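Local atomic coordinates of putative thioesterase II (Thermobifida fusca, PDB entry 3BBJ), a protein that probably hydrolyses the thioester bond of acyl-CoA or related acyl thioesters, as a double-hotdog member of the acyl-CoA thioesterase family. Residues L41-Q46 with F194-V199; A58-Y63 with T221-A226; P172-Y177 with V206-D211; F235-A240 with E249-W254. All coordinates share one frame; numbering follows the deposited sequence.

Interaction 1 (L41-Q46 with F194-V199)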
loop_
_atom_site.group_PDB
_atom_site.type_symbol
_atom_site.label_atom_id
_atom_site.label_comp_id
_atom_site.label_asym_id
_atom_site.label_seq_id
_atom_site.Cartn_x
_atom_site.Cartn_y
_atom_site.Cartn_z
ATOM N N LEU A 41 -15.983 0.721 7.109
ATOM C CA LEU A 41 -15.985 2.090 6.600
ATOM C C LEU A 41 -15.400 2.139 5.183
ATOM O O LEU A 41 -15.777 2.993 4.367
ATOM C CB LEU A 41 -15.185 3.011 7.515
ATOM C CG LEU A 41 -15.487 3.019 9.021
ATOM C CD1 LEU A 41 -14.614 4.053 9.666
ATOM C CD2 LEU A 41 -16.964 3.307 9.347
HETATM N N MSE A 42 -14.472 1.219 4.893
HETATM C CA MSE A 42 -13.924 1.094 3.541
HETATM C C MSE A 42 -14.977 0.636 2.528
HETATM O O MSE A 42 -15.058 1.166 1.422
HETATM C CB MSE A 42 -12.716 0.160 3.540
HETATM C CG MSE A 42 -11.426 0.877 4.030
HETATM SE SE MSE A 42 -9.952 -0.281 4.528
HETATM C CE MSE A 42 -10.134 -1.614 3.134
ATOM N N THR A 43 -15.787 -0.329 2.942
ATOM C CA THR A 43 -16.830 -0.934 2.135
ATOM C C THR A 43 -17.827 0.120 1.664
ATOM O O THR A 43 -18.245 0.143 0.499
ATOM C CB THR A 43 -17.560 -2.031 2.968
ATOM O OG1 THR A 43 -16.679 -3.155 3.162
ATOM C CG2 THR A 43 -18.808 -2.493 2.278
ATOM N N VAL A 44 -18.188 0.992 2.595
ATOM C CA VAL A 44 -19.114 2.091 2.344
ATOM C C VAL A 44 -18.488 3.123 1.407
ATOM O O VAL A 44 -19.147 3.613 0.482
ATOM C CB VAL A 44 -19.544 2.748 3.680
ATOM C CG1 VAL A 44 -20.060 4.163 3.458
ATOM C CG2 VAL A 44 -20.597 1.887 4.380
ATOM N N LEU A 45 -17.222 3.458 1.638
ATOM C CA LEU A 45 -16.539 4.413 0.788
ATOM C C LEU A 45 -16.333 3.815 -0.595
ATOM O O LEU A 45 -16.472 4.516 -1.596
ATOM C CB LEU A 45 -15.197 4.834 1.381
ATOM C CG LEU A 45 -15.164 5.747 2.610
ATOM C CD1 LEU A 45 -13.712 6.232 2.805
ATOM C CD2 LEU A 45 -16.124 6.942 2.482
ATOM N N GLN A 46 -16.036 2.518 -0.666
ATOM C CA GLN A 46 -15.873 1.877 -1.968
ATOM C C GLN A 46 -17.127 2.053 -2.798
ATOM O O GLN A 46 -17.030 2.302 -4.007
ATOM C CB GLN A 46 -15.524 0.383 -1.837
ATOM C CG GLN A 46 -15.383 -0.344 -3.192
ATOM C CD GLN A 46 -14.877 -1.778 -3.059
ATOM O OE1 GLN A 46 -13.751 -2.010 -2.631
ATOM N NE2 GLN A 46 -15.708 -2.747 -3.458
ATOM N N PHE A 194 -17.397 -7.137 -0.491
ATOM C CA PHE A 194 -16.952 -7.633 0.825
ATOM C C PHE A 194 -15.432 -7.620 1.009
ATOM O O PHE A 194 -14.948 -7.627 2.135
ATOM C CB PHE A 194 -17.504 -9.055 1.010
ATOM C CG PHE A 194 -16.886 -9.841 2.150
ATOM C CD1 PHE A 194 -17.088 -9.466 3.467
ATOM C CD2 PHE A 194 -16.174 -11.013 1.892
ATOM C CE1 PHE A 194 -16.538 -10.211 4.516
ATOM C CE2 PHE A 194 -15.620 -11.774 2.934
ATOM C CZ PHE A 194 -15.808 -11.372 4.248
ATOM N N LEU A 195 -14.680 -7.593 -0.091
ATOM C CA LEU A 195 -13.210 -7.594 -0.008
ATOM C C LEU A 195 -12.652 -6.490 0.908
ATOM O O LEU A 195 -11.806 -6.772 1.758
ATOM C CB LEU A 195 -12.572 -7.559 -1.409
ATOM C CG LEU A 195 -12.739 -8.840 -2.248
ATOM C CD1 LEU A 195 -12.073 -8.734 -3.590
ATOM C CD2 LEU A 195 -12.187 -10.050 -1.500
ATOM N N PRO A 196 -13.135 -5.242 0.766
ATOM C CA PRO A 196 -12.613 -4.175 1.645
ATOM C C PRO A 196 -12.822 -4.423 3.144
ATOM O O PRO A 196 -11.993 -3.983 3.974
ATOM C CB PRO A 196 -13.344 -2.909 1.173
ATOM C CG PRO A 196 -14.481 -3.380 0.286
ATOM C CD PRO A 196 -14.130 -4.755 -0.213
ATOM N N LEU A 197 -13.899 -5.126 3.506
ATOM C CA LEU A 197 -14.091 -5.540 4.902
ATOM C C LEU A 197 -13.200 -6.732 5.232
ATOM O O LEU A 197 -12.554 -6.769 6.287
ATOM C CB LEU A 197 -15.561 -5.898 5.203
ATOM C CG LEU A 197 -15.870 -6.488 6.599
ATOM C CD1 LEU A 197 -15.365 -5.596 7.706
ATOM C CD2 LEU A 197 -17.346 -6.723 6.790
ATOM N N ALA A 198 -13.183 -7.707 4.335
ATOM C CA ALA A 198 -12.394 -8.936 4.500
ATOM C C ALA A 198 -10.936 -8.662 4.834
ATOM O O ALA A 198 -10.387 -9.267 5.736
ATOM C CB ALA A 198 -12.498 -9.789 3.249
ATOM N N VAL A 199 -10.315 -7.719 4.140
ATOM C CA VAL A 199 -8.898 -7.420 4.343
ATOM C C VAL A 199 -8.604 -6.906 5.762
ATOM O O VAL A 199 -7.452 -6.928 6.199
ATOM C CB VAL A 199 -8.363 -6.366 3.308
ATOM C CG1 VAL A 199 -8.681 -6.761 1.893
ATOM C CG2 VAL A 199 -8.944 -5.009 3.561
#
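Pro196 presses its pyrrolidine ring against helix 38-51 and meets three side chains there, Met42, Thr43 and Gln46. Among the apolar contacts, CB of Met42 lies 3.9 Å from CB of Pro196. The selenomethionine chain then runs on past the proline and bends at its third torsion (chi3 39°), which turns CE toward 194-199, 3.6 Å from CG2 of Val199 and beside the carbonyl O of Pro196. The backbones come closest at Thr43 and Pro196, whose CA atoms are 5.3 Å apart.

The two helices, one from the N-terminal and one from the C-terminal acyl-CoA thioesterase domain, run nearly antiparallel, with local axes 7.7 Å apart at 154°. This fits a double hotdog, in which each half wraps its sheet round a central helix and the two helices pack side by side.

The polar side chains make no hydrogen bond between 41-46 and 194-199 themselves. OG1 of Thr43 comes within 3.6 Å of CG of Pro196, but its hydrogen bond goes back to the carbonyl of Gly39 in its own helix. Gln46, with CG anti to the backbone N (chi1 178°) and the chain extended beyond, crosses the proline at about a right angle and brings OE1 to 3.3 Å from CG of Pro196. Its NE2 reaches one turn earlier on helix 191-198 and bonds to the carbonyl O of Leu192. An alanine in place of Gln46 would probably leave that carbonyl without its amide donor and open a gap beside the proline ring.

Interaction 2 (A58-Y63 with T221-A226)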
loop_
_atom_site.group_PDB
_atom_site.type_symbol
_atom_site.label_atom_id
_atom_site.label_comp_id
_atom_site.label_asym_id
_atom_site.label_seq_id
_atom_site.Cartn_x
_atom_site.Cartn_y
_atom_site.Cartn_z
ATOM N N ALA A 58 -12.851 -1.651 -8.086
ATOM C CA ALA A 58 -11.865 -0.915 -7.296
ATOM C C ALA A 58 -10.560 -1.707 -7.346
ATOM O O ALA A 58 -10.386 -2.684 -6.603
ATOM C CB ALA A 58 -12.355 -0.779 -5.871
ATOM N N VAL A 59 -9.652 -1.294 -8.233
ATOM C CA VAL A 59 -8.422 -2.055 -8.490
ATOM C C VAL A 59 -7.281 -1.709 -7.540
ATOM O O VAL A 59 -6.525 -2.606 -7.144
ATOM C CB VAL A 59 -8.011 -1.973 -9.975
ATOM C CG1 VAL A 59 -6.626 -2.540 -10.186
ATOM C CG2 VAL A 59 -9.049 -2.757 -10.818
ATOM N N SER A 60 -7.147 -0.427 -7.182
ATOM C CA SER A 60 -6.241 -0.028 -6.096
ATOM C C SER A 60 -6.945 0.997 -5.242
ATOM O O SER A 60 -7.419 2.007 -5.749
ATOM C CB SER A 60 -4.922 0.563 -6.597
ATOM O OG SER A 60 -4.333 -0.280 -7.562
ATOM N N SER A 61 -6.976 0.732 -3.937
ATOM C CA SER A 61 -7.635 1.595 -2.982
ATOM C C SER A 61 -6.687 1.897 -1.818
ATOM O O SER A 61 -6.230 0.982 -1.143
ATOM C CB SER A 61 -8.902 0.902 -2.478
ATOM O OG SER A 61 -9.709 0.440 -3.558
ATOM N N SER A 62 -6.405 3.183 -1.605
ATOM C CA SER A 62 -5.585 3.669 -0.490
ATOM C C SER A 62 -6.422 4.526 0.438
ATOM O O SER A 62 -7.044 5.518 0.010
ATOM C CB SER A 62 -4.419 4.509 -0.988
ATOM O OG SER A 62 -4.825 5.332 -2.060
ATOM N N TYR A 63 -6.402 4.160 1.716
ATOM C CA TYR A 63 -7.206 4.820 2.715
ATOM C C TYR A 63 -6.337 5.346 3.855
ATOM O O TYR A 63 -5.468 4.631 4.387
ATOM C CB TYR A 63 -8.222 3.837 3.289
ATOM C CG TYR A 63 -9.238 3.263 2.317
ATOM C CD1 TYR A 63 -10.437 3.927 2.079
ATOM C CD2 TYR A 63 -9.042 2.020 1.708
ATOM C CE1 TYR A 63 -11.377 3.426 1.225
ATOM C CE2 TYR A 63 -10.003 1.488 0.853
ATOM C CZ TYR A 63 -11.168 2.216 0.606
ATOM O OH TYR A 63 -12.147 1.741 -0.232
ATOM N N THR A 221 -3.691 0.202 2.054
ATOM C CA THR A 221 -3.830 0.129 0.620
ATOM C C THR A 221 -4.003 -1.340 0.237
ATOM O O THR A 221 -3.268 -2.200 0.715
ATOM C CB THR A 221 -2.612 0.637 -0.128
ATOM O OG1 THR A 221 -2.440 2.037 0.117
ATOM C CG2 THR A 221 -2.800 0.409 -1.633
ATOM N N TRP A 222 -4.985 -1.618 -0.610
ATOM C CA TRP A 222 -5.226 -2.974 -1.072
ATOM C C TRP A 222 -5.568 -3.022 -2.578
ATOM O O TRP A 222 -6.124 -2.093 -3.148
ATOM C CB TRP A 222 -6.286 -3.669 -0.204
ATOM C CG TRP A 222 -7.682 -3.358 -0.575
ATOM C CD1 TRP A 222 -8.439 -2.338 -0.102
ATOM C CD2 TRP A 222 -8.507 -4.078 -1.495
ATOM N NE1 TRP A 222 -9.683 -2.366 -0.670
ATOM C CE2 TRP A 222 -9.750 -3.417 -1.542
ATOM C CE3 TRP A 222 -8.313 -5.209 -2.292
ATOM C CZ2 TRP A 222 -10.800 -3.850 -2.353
ATOM C CZ3 TRP A 222 -9.346 -5.638 -3.095
ATOM C CH2 TRP A 222 -10.583 -4.965 -3.115
ATOM N N HIS A 223 -5.186 -4.113 -3.213
ATOM C CA HIS A 223 -5.340 -4.254 -4.651
ATOM C C HIS A 223 -6.188 -5.470 -5.022
ATOM O O HIS A 223 -5.992 -6.561 -4.481
ATOM C CB HIS A 223 -3.955 -4.401 -5.287
ATOM C CG HIS A 223 -3.010 -3.298 -4.941
ATOM N ND1 HIS A 223 -3.215 -1.997 -5.339
ATOM C CD2 HIS A 223 -1.837 -3.303 -4.271
ATOM C CE1 HIS A 223 -2.217 -1.244 -4.917
ATOM N NE2 HIS A 223 -1.368 -2.011 -4.261
ATOM N N LEU A 224 -7.105 -5.271 -5.960
ATOM C CA LEU A 224 -7.958 -6.336 -6.491
ATOM C C LEU A 224 -7.240 -6.899 -7.699
ATOM O O LEU A 224 -6.978 -6.152 -8.631
ATOM C CB LEU A 224 -9.306 -5.781 -6.945
ATOM C CG LEU A 224 -10.296 -6.802 -7.511
ATOM C CD1 LEU A 224 -10.663 -7.829 -6.440
ATOM C CD2 LEU A 224 -11.529 -6.092 -8.050
ATOM N N ARG A 225 -6.969 -8.209 -7.697
ATOM C CA ARG A 225 -6.146 -8.853 -8.718
ATOM C C ARG A 225 -6.877 -9.774 -9.700
ATOM O O ARG A 225 -6.382 -10.040 -10.801
ATOM C CB ARG A 225 -5.055 -9.661 -8.020
ATOM C CG ARG A 225 -4.136 -8.830 -7.081
ATOM C CD ARG A 225 -3.627 -7.555 -7.734
ATOM N NE ARG A 225 -3.089 -7.794 -9.084
ATOM C CZ ARG A 225 -1.877 -8.288 -9.355
ATOM N NH1 ARG A 225 -1.034 -8.624 -8.384
ATOM N NH2 ARG A 225 -1.501 -8.446 -10.618
ATOM N N ALA A 226 -8.021 -10.292 -9.263
ATOM C CA ALA A 226 -8.883 -11.171 -10.051
ATOM C C ALA A 226 -10.288 -11.026 -9.487
ATOM O O ALA A 226 -10.465 -10.580 -8.348
ATOM C CB ALA A 226 -8.431 -12.616 -9.932
HETATM O O HOH W 1 -8.817 -1.741 -4.351
HETATM O O HOH W 2 -11.888 -0.421 -1.654
#
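The indole of Trp222 carries water 1 over the centre of one face, 3.4 Å above the plane, and meets Tyr63 at its edge, where NE1 lies 4.2 Å from CE2 of Tyr63. The two aromatic side chains run side by side and point the same way. Water 2 joins their polar ends: it accepts from Trp222 NE1, lies at the edge of the Tyr63 ring bonded to OH at 2.6 Å, and also bonds Ser61 OG. Water 1 donates to the carbonyls of Ala58 and Trp222. On the opposite side of the strands, Ser60 OG donates to His223 ND1 at 3.0 Å, about 20° out of the imidazole plane.

The backbones are antiparallel. Ser61 and Trp222 form a hydrogen-bonded pair, N to O both ways, and Leu224 N adds a bond to Val59 O. Val59 and Ser60 both face Ala107, a classic beta bulge against strand 99-109.

Strand 57-65 thus lies between strands 99-109 and 217-224 and joins the two hotdog halves. Met42 and Gln46 of helix 38-51 and Leu195 and Pro196 of helix 191-198 pack on the Trp222 side, while Ser62 on the other side reaches His64 of the second subunit.

Interaction 3 (P172-Y177 with V206-D211)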
loop_
_atom_site.group_PDB
_atom_site.type_symbol
_atom_site.label_atom_id
_atom_site.label_comp_id
_atom_site.label_asym_id
_atom_site.label_seq_id
_atom_site.Cartn_x
_atom_site.Cartn_y
_atom_site.Cartn_z
ATOM N N PRO A 172 5.274 -14.529 13.037
ATOM C CA PRO A 172 3.879 -14.130 13.062
ATOM C C PRO A 172 3.180 -14.454 11.750
ATOM O O PRO A 172 3.512 -13.878 10.724
ATOM C CB PRO A 172 3.959 -12.613 13.249
ATOM C CG PRO A 172 5.249 -12.225 12.634
ATOM C CD PRO A 172 6.169 -13.372 12.864
ATOM N N GLU A 173 2.231 -15.382 11.792
ATOM C CA GLU A 173 1.506 -15.786 10.609
ATOM C C GLU A 173 0.138 -16.367 10.971
ATOM O O GLU A 173 0.031 -17.231 11.834
ATOM C CB GLU A 173 2.335 -16.817 9.841
ATOM C CG GLU A 173 1.652 -17.377 8.576
ATOM C CD GLU A 173 2.571 -18.254 7.714
ATOM O OE1 GLU A 173 3.692 -17.792 7.374
ATOM O OE2 GLU A 173 2.151 -19.387 7.355
ATOM N N LEU A 174 -0.915 -15.885 10.327
ATOM C CA LEU A 174 -2.233 -16.477 10.517
ATOM C C LEU A 174 -2.769 -16.872 9.161
ATOM O O LEU A 174 -2.468 -16.231 8.165
ATOM C CB LEU A 174 -3.205 -15.514 11.215
ATOM C CG LEU A 174 -2.848 -15.115 12.648
ATOM C CD1 LEU A 174 -3.606 -13.858 13.085
ATOM C CD2 LEU A 174 -3.112 -16.267 13.604
ATOM N N CYS A 175 -3.531 -17.952 9.120
ATOM C CA CYS A 175 -4.209 -18.335 7.894
ATOM C C CYS A 175 -5.458 -19.153 8.172
ATOM O O CYS A 175 -5.712 -19.624 9.290
ATOM C CB CYS A 175 -3.277 -19.084 6.951
ATOM S SG CYS A 175 -2.737 -20.648 7.582
ATOM N N GLY A 176 -6.260 -19.304 7.140
ATOM C CA GLY A 176 -7.514 -19.975 7.285
ATOM C C GLY A 176 -8.490 -19.418 6.282
ATOM O O GLY A 176 -8.102 -19.024 5.189
ATOM N N TYR A 177 -9.763 -19.405 6.666
ATOM C CA TYR A 177 -10.842 -18.963 5.802
ATOM C C TYR A 177 -11.683 -17.898 6.496
ATOM O O TYR A 177 -11.861 -17.927 7.714
ATOM C CB TYR A 177 -11.690 -20.176 5.394
ATOM C CG TYR A 177 -10.853 -21.236 4.719
ATOM C CD1 TYR A 177 -10.045 -22.080 5.475
ATOM C CD2 TYR A 177 -10.826 -21.360 3.331
ATOM C CE1 TYR A 177 -9.245 -23.027 4.887
ATOM C CE2 TYR A 177 -10.020 -22.313 2.715
ATOM C CZ TYR A 177 -9.235 -23.149 3.502
ATOM O OH TYR A 177 -8.434 -24.102 2.923
ATOM N N VAL A 206 -0.345 -8.014 15.193
ATOM C CA VAL A 206 0.530 -7.562 16.249
ATOM C C VAL A 206 0.277 -8.274 17.575
ATOM O O VAL A 206 1.169 -8.349 18.415
ATOM C CB VAL A 206 0.424 -6.018 16.456
ATOM C CG1 VAL A 206 -0.989 -5.596 16.972
ATOM C CG2 VAL A 206 1.505 -5.548 17.390
ATOM N N SER A 207 -0.934 -8.791 17.755
ATOM C CA SER A 207 -1.298 -9.477 18.973
ATOM C C SER A 207 -0.397 -10.684 19.197
ATOM O O SER A 207 -0.199 -11.078 20.332
ATOM C CB SER A 207 -2.765 -9.888 18.925
ATOM O OG SER A 207 -2.994 -10.817 17.888
ATOM N N LEU A 208 0.150 -11.250 18.120
ATOM C CA LEU A 208 1.053 -12.405 18.203
ATOM C C LEU A 208 2.480 -12.075 18.631
ATOM O O LEU A 208 3.263 -12.987 18.851
ATOM C CB LEU A 208 1.150 -13.086 16.842
ATOM C CG LEU A 208 -0.121 -13.728 16.315
ATOM C CD1 LEU A 208 0.168 -14.312 14.954
ATOM C CD2 LEU A 208 -0.632 -14.784 17.292
ATOM N N LEU A 209 2.803 -10.789 18.762
ATOM C CA LEU A 209 4.193 -10.322 18.933
ATOM C C LEU A 209 4.464 -9.424 20.150
ATOM O O LEU A 209 5.470 -9.604 20.835
ATOM C CB LEU A 209 4.603 -9.553 17.674
ATOM C CG LEU A 209 4.366 -10.288 16.346
ATOM C CD1 LEU A 209 4.369 -9.339 15.165
ATOM C CD2 LEU A 209 5.391 -11.412 16.160
ATOM N N VAL A 210 3.633 -8.407 20.362
ATOM C CA VAL A 210 3.726 -7.566 21.568
ATOM C C VAL A 210 2.365 -7.654 22.267
ATOM O O VAL A 210 1.427 -8.256 21.724
ATOM C CB VAL A 210 4.167 -6.098 21.273
ATOM C CG1 VAL A 210 5.481 -6.095 20.476
ATOM C CG2 VAL A 210 3.092 -5.308 20.513
ATOM N N ASP A 211 2.246 -7.073 23.455
ATOM C CA ASP A 211 1.024 -7.266 24.247
ATOM C C ASP A 211 -0.041 -6.177 24.023
ATOM O O ASP A 211 -0.547 -5.566 24.961
ATOM C CB ASP A 211 1.358 -7.499 25.738
ATOM C CG ASP A 211 1.977 -6.293 26.417
ATOM O OD1 ASP A 211 2.322 -5.308 25.721
ATOM O OD2 ASP A 211 2.103 -6.339 27.665
#
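Leu209 lays its forked end across the ring of Pro172, the two side chains meeting at about a right angle. Both methyls sit against the ring, CD2 at 3.5 Å from CB of Pro172, tighter than usual van der Waals contact, and CD1 at 3.8 Å from the same atom. Both branches come to the CB-CG edge from the same side, CG of Pro172 lying 3.6 Å from CD2 of Leu209.

Next to it, Leu208 reaches toward Leu174 tip to tip. Its CD1 fits into the shallow hollow formed by CA of Pro172, N of Glu173 and CG of Leu174: this methyl lies 3.9 Å from CG of Leu174, at the same distance from N of Glu173, and 4.2 Å from CA of Pro172. The contact contains no hydrogen bond between the segments and rests on the fit of the apolar groups.

Within 206-211 a 3-10 segment ends at Leu208; Val206 O accepts from Leu209 N and also from Val210 N, which holds the two leucines side by side. Ala162 of helix 157-163 touches Leu208, and Tyr119 of the second subunit packs on Pro172 and Leu209. This is plain apolar packing, in which the loop between helix 191-198 and strand 217-224 is fastened to the Pro172-Leu174 end of strand 173-180, near the far end of the C-terminal hotdog sheet.

Interaction 4 (F235-A240 with E249-W254)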
loop_
_atom_site.group_PDB
_atom_site.type_symbol
_atom_site.label_atom_id
_atom_site.label_comp_id
_atom_site.label_asym_id
_atom_site.label_seq_id
_atom_site.Cartn_x
_atom_site.Cartn_y
_atom_site.Cartn_z
ATOM N N PHE A 235 -7.264 -16.861 3.584
ATOM C CA PHE A 235 -6.467 -15.705 3.963
ATOM C C PHE A 235 -5.135 -16.106 4.549
ATOM O O PHE A 235 -4.964 -17.214 5.027
ATOM C CB PHE A 235 -7.205 -14.822 4.981
ATOM C CG PHE A 235 -7.328 -15.440 6.384
ATOM C CD1 PHE A 235 -6.302 -15.311 7.321
ATOM C CD2 PHE A 235 -8.478 -16.112 6.767
ATOM C CE1 PHE A 235 -6.414 -15.883 8.590
ATOM C CE2 PHE A 235 -8.595 -16.668 8.038
ATOM C CZ PHE A 235 -7.560 -16.559 8.941
ATOM N N ARG A 236 -4.185 -15.176 4.489
ATOM C CA ARG A 236 -2.912 -15.312 5.172
ATOM C C ARG A 236 -2.521 -13.926 5.605
ATOM O O ARG A 236 -2.575 -12.977 4.794
ATOM C CB ARG A 236 -1.825 -15.891 4.274
ATOM C CG ARG A 236 -0.459 -15.932 4.976
ATOM C CD ARG A 236 0.739 -16.120 4.049
ATOM N NE ARG A 236 0.584 -15.383 2.791
ATOM C CZ ARG A 236 1.557 -15.130 1.925
ATOM N NH1 ARG A 236 2.809 -15.510 2.180
ATOM N NH2 ARG A 236 1.271 -14.465 0.806
ATOM N N SER A 237 -2.128 -13.820 6.877
ATOM C CA SER A 237 -1.727 -12.543 7.485
ATOM C C SER A 237 -0.324 -12.638 8.048
ATOM O O SER A 237 -0.025 -13.559 8.766
ATOM C CB SER A 237 -2.679 -12.147 8.597
ATOM O OG SER A 237 -2.279 -10.888 9.096
ATOM N N THR A 238 0.533 -11.680 7.720
ATOM C CA THR A 238 1.907 -11.698 8.163
ATOM C C THR A 238 2.366 -10.301 8.542
ATOM O O THR A 238 1.673 -9.321 8.297
ATOM C CB THR A 238 2.841 -12.291 7.082
ATOM O OG1 THR A 238 2.940 -11.400 5.977
ATOM C CG2 THR A 238 2.311 -13.614 6.601
ATOM N N CYS A 239 3.549 -10.244 9.142
ATOM C CA CYS A 239 4.138 -9.013 9.628
ATOM C C CYS A 239 5.641 -9.170 9.569
ATOM O O CYS A 239 6.177 -10.194 10.000
ATOM C CB CYS A 239 3.699 -8.759 11.074
ATOM S SG CYS A 239 4.596 -7.436 11.895
ATOM N N ALA A 240 6.319 -8.178 9.003
ATOM C CA ALA A 240 7.788 -8.218 8.874
ATOM C C ALA A 240 8.497 -7.436 9.971
ATOM O O ALA A 240 9.634 -7.752 10.301
ATOM C CB ALA A 240 8.236 -7.731 7.474
ATOM N N GLU A 249 0.808 -5.045 8.725
ATOM C CA GLU A 249 -0.060 -6.232 8.620
ATOM C C GLU A 249 -0.353 -6.471 7.148
ATOM O O GLU A 249 -1.007 -5.680 6.490
ATOM C CB GLU A 249 -1.350 -6.030 9.410
ATOM C CG GLU A 249 -2.351 -7.177 9.374
ATOM C CD GLU A 249 -3.582 -6.917 10.272
ATOM O OE1 GLU A 249 -3.401 -6.622 11.487
ATOM O OE2 GLU A 249 -4.732 -7.021 9.767
ATOM N N ASN A 250 0.116 -7.587 6.643
ATOM C CA ASN A 250 0.004 -7.910 5.232
ATOM C C ASN A 250 -1.007 -9.028 5.064
ATOM O O ASN A 250 -0.756 -10.130 5.524
ATOM C CB ASN A 250 1.370 -8.354 4.742
ATOM C CG ASN A 250 2.458 -7.424 5.213
ATOM O OD1 ASN A 250 2.380 -6.238 4.966
ATOM N ND2 ASN A 250 3.457 -7.948 5.934
ATOM N N VAL A 251 -2.134 -8.747 4.399
ATOM C CA VAL A 251 -3.187 -9.742 4.225
ATOM C C VAL A 251 -3.418 -10.057 2.739
ATOM O O VAL A 251 -3.663 -9.177 1.931
ATOM C CB VAL A 251 -4.524 -9.258 4.897
ATOM C CG1 VAL A 251 -5.684 -10.206 4.581
ATOM C CG2 VAL A 251 -4.351 -9.080 6.406
ATOM N N ASP A 252 -3.308 -11.325 2.380
ATOM C CA ASP A 252 -3.614 -11.764 1.024
ATOM C C ASP A 252 -4.852 -12.650 1.101
ATOM O O ASP A 252 -5.046 -13.379 2.084
ATOM C CB ASP A 252 -2.425 -12.494 0.402
ATOM C CG ASP A 252 -1.191 -11.602 0.294
ATOM O OD1 ASP A 252 -1.310 -10.493 -0.252
ATOM O OD2 ASP A 252 -0.107 -11.990 0.780
ATOM N N LEU A 253 -5.709 -12.536 0.089
ATOM C CA LEU A 253 -6.912 -13.337 0.005
ATOM C C LEU A 253 -6.964 -14.089 -1.324
ATOM O O LEU A 253 -6.680 -13.520 -2.388
ATOM C CB LEU A 253 -8.153 -12.447 0.131
ATOM C CG LEU A 253 -8.331 -11.566 1.368
ATOM C CD1 LEU A 253 -9.603 -10.664 1.255
ATOM C CD2 LEU A 253 -8.393 -12.421 2.613
ATOM N N TRP A 254 -7.321 -15.371 -1.242
ATOM C CA TRP A 254 -7.524 -16.232 -2.413
ATOM C C TRP A 254 -8.954 -16.738 -2.403
ATOM O O TRP A 254 -9.601 -16.813 -1.344
ATOM C CB TRP A 254 -6.609 -17.453 -2.374
ATOM C CG TRP A 254 -5.150 -17.172 -2.469
ATOM C CD1 TRP A 254 -4.354 -17.329 -3.566
ATOM C CD2 TRP A 254 -4.303 -16.708 -1.418
ATOM N NE1 TRP A 254 -3.053 -16.983 -3.264
ATOM C CE2 TRP A 254 -2.998 -16.599 -1.949
ATOM C CE3 TRP A 254 -4.517 -16.374 -0.084
ATOM C CZ2 TRP A 254 -1.915 -16.156 -1.183
ATOM C CZ3 TRP A 254 -3.441 -15.947 0.680
ATOM C CH2 TRP A 254 -2.157 -15.835 0.126
HETATM O O HOH W 3 0.263 -12.273 4.017
#
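Arg236 passes the rim of the Trp254 indole, its CB 3.9 Å from CZ3 of the ring and its guanidinium beside CH2. The two flat groups cross obliquely, planes 48° apart, so this is no stack; NH2 lies near the ring plane at the edge. From there the chain, bent at its third torsion (chi3 38°), brings NH2 to 2.8 Å from OD2 of Asp252. This is a salt bridge whose hydrogen bond is weak, bent to 118° at the hydrogen.

The backbones form an antiparallel ladder in the beta hairpin of strands 233-243 and 246-254. Arg236 with Asp252 and Thr238 with Asn250 are its hydrogen-bonded pairs, each tied by N to O bonds both ways. Phe235 with Leu253 and Ser237 with Val251 are non-hydrogen-bonded pairs on the other face, where CB of Phe235 rests 3.6 Å from CD2 of Leu253. Leu195 and Ala198 of helix 191-198 cover Leu253.

Asn250 ND2 sends a weak bond of 3.5 Å to Thr238 OG1, but its stronger partner is Asp248. Water 3 donates to the carbonyl O of Asn250.

A leucine in place of Arg236 would probably leave Asp252 without its cationic mate and the Trp254 edge less well packed. The hairpin thus has two unlike faces: that of Arg236, Thr238, Asn250 and Asp252 is polar, and that of Phe235, Val251 and Leu253 largely apolar, with Ser237 and Glu249 as exceptions, the buried Glu249 carboxylate being satisfied by Ile205 N.

Interaction 1 lies near the centre of the chain, joining helices 38-51 and 191-198; interaction 2, about 10 Å away between centres, joins strands 57-65 and 217-224, which follow those helices. The two touch, through Leu195 with Leu224, and their segments alternate along the chain, so together they bind the N-terminal and C-terminal domains. Interactions 3 and 4 belong to the C-terminal domain alone, centres 10 Å apart, sharing the neighbouring strands 173-180 and 233-243. Interaction 3 falls between the two segments of interaction 2, and interaction 4 follows all the others, yet reaches interaction 1 where Leu253 meets helix 191-198. Interactions 2, 3 and 4 touch the second subunit, so they help build the dimer.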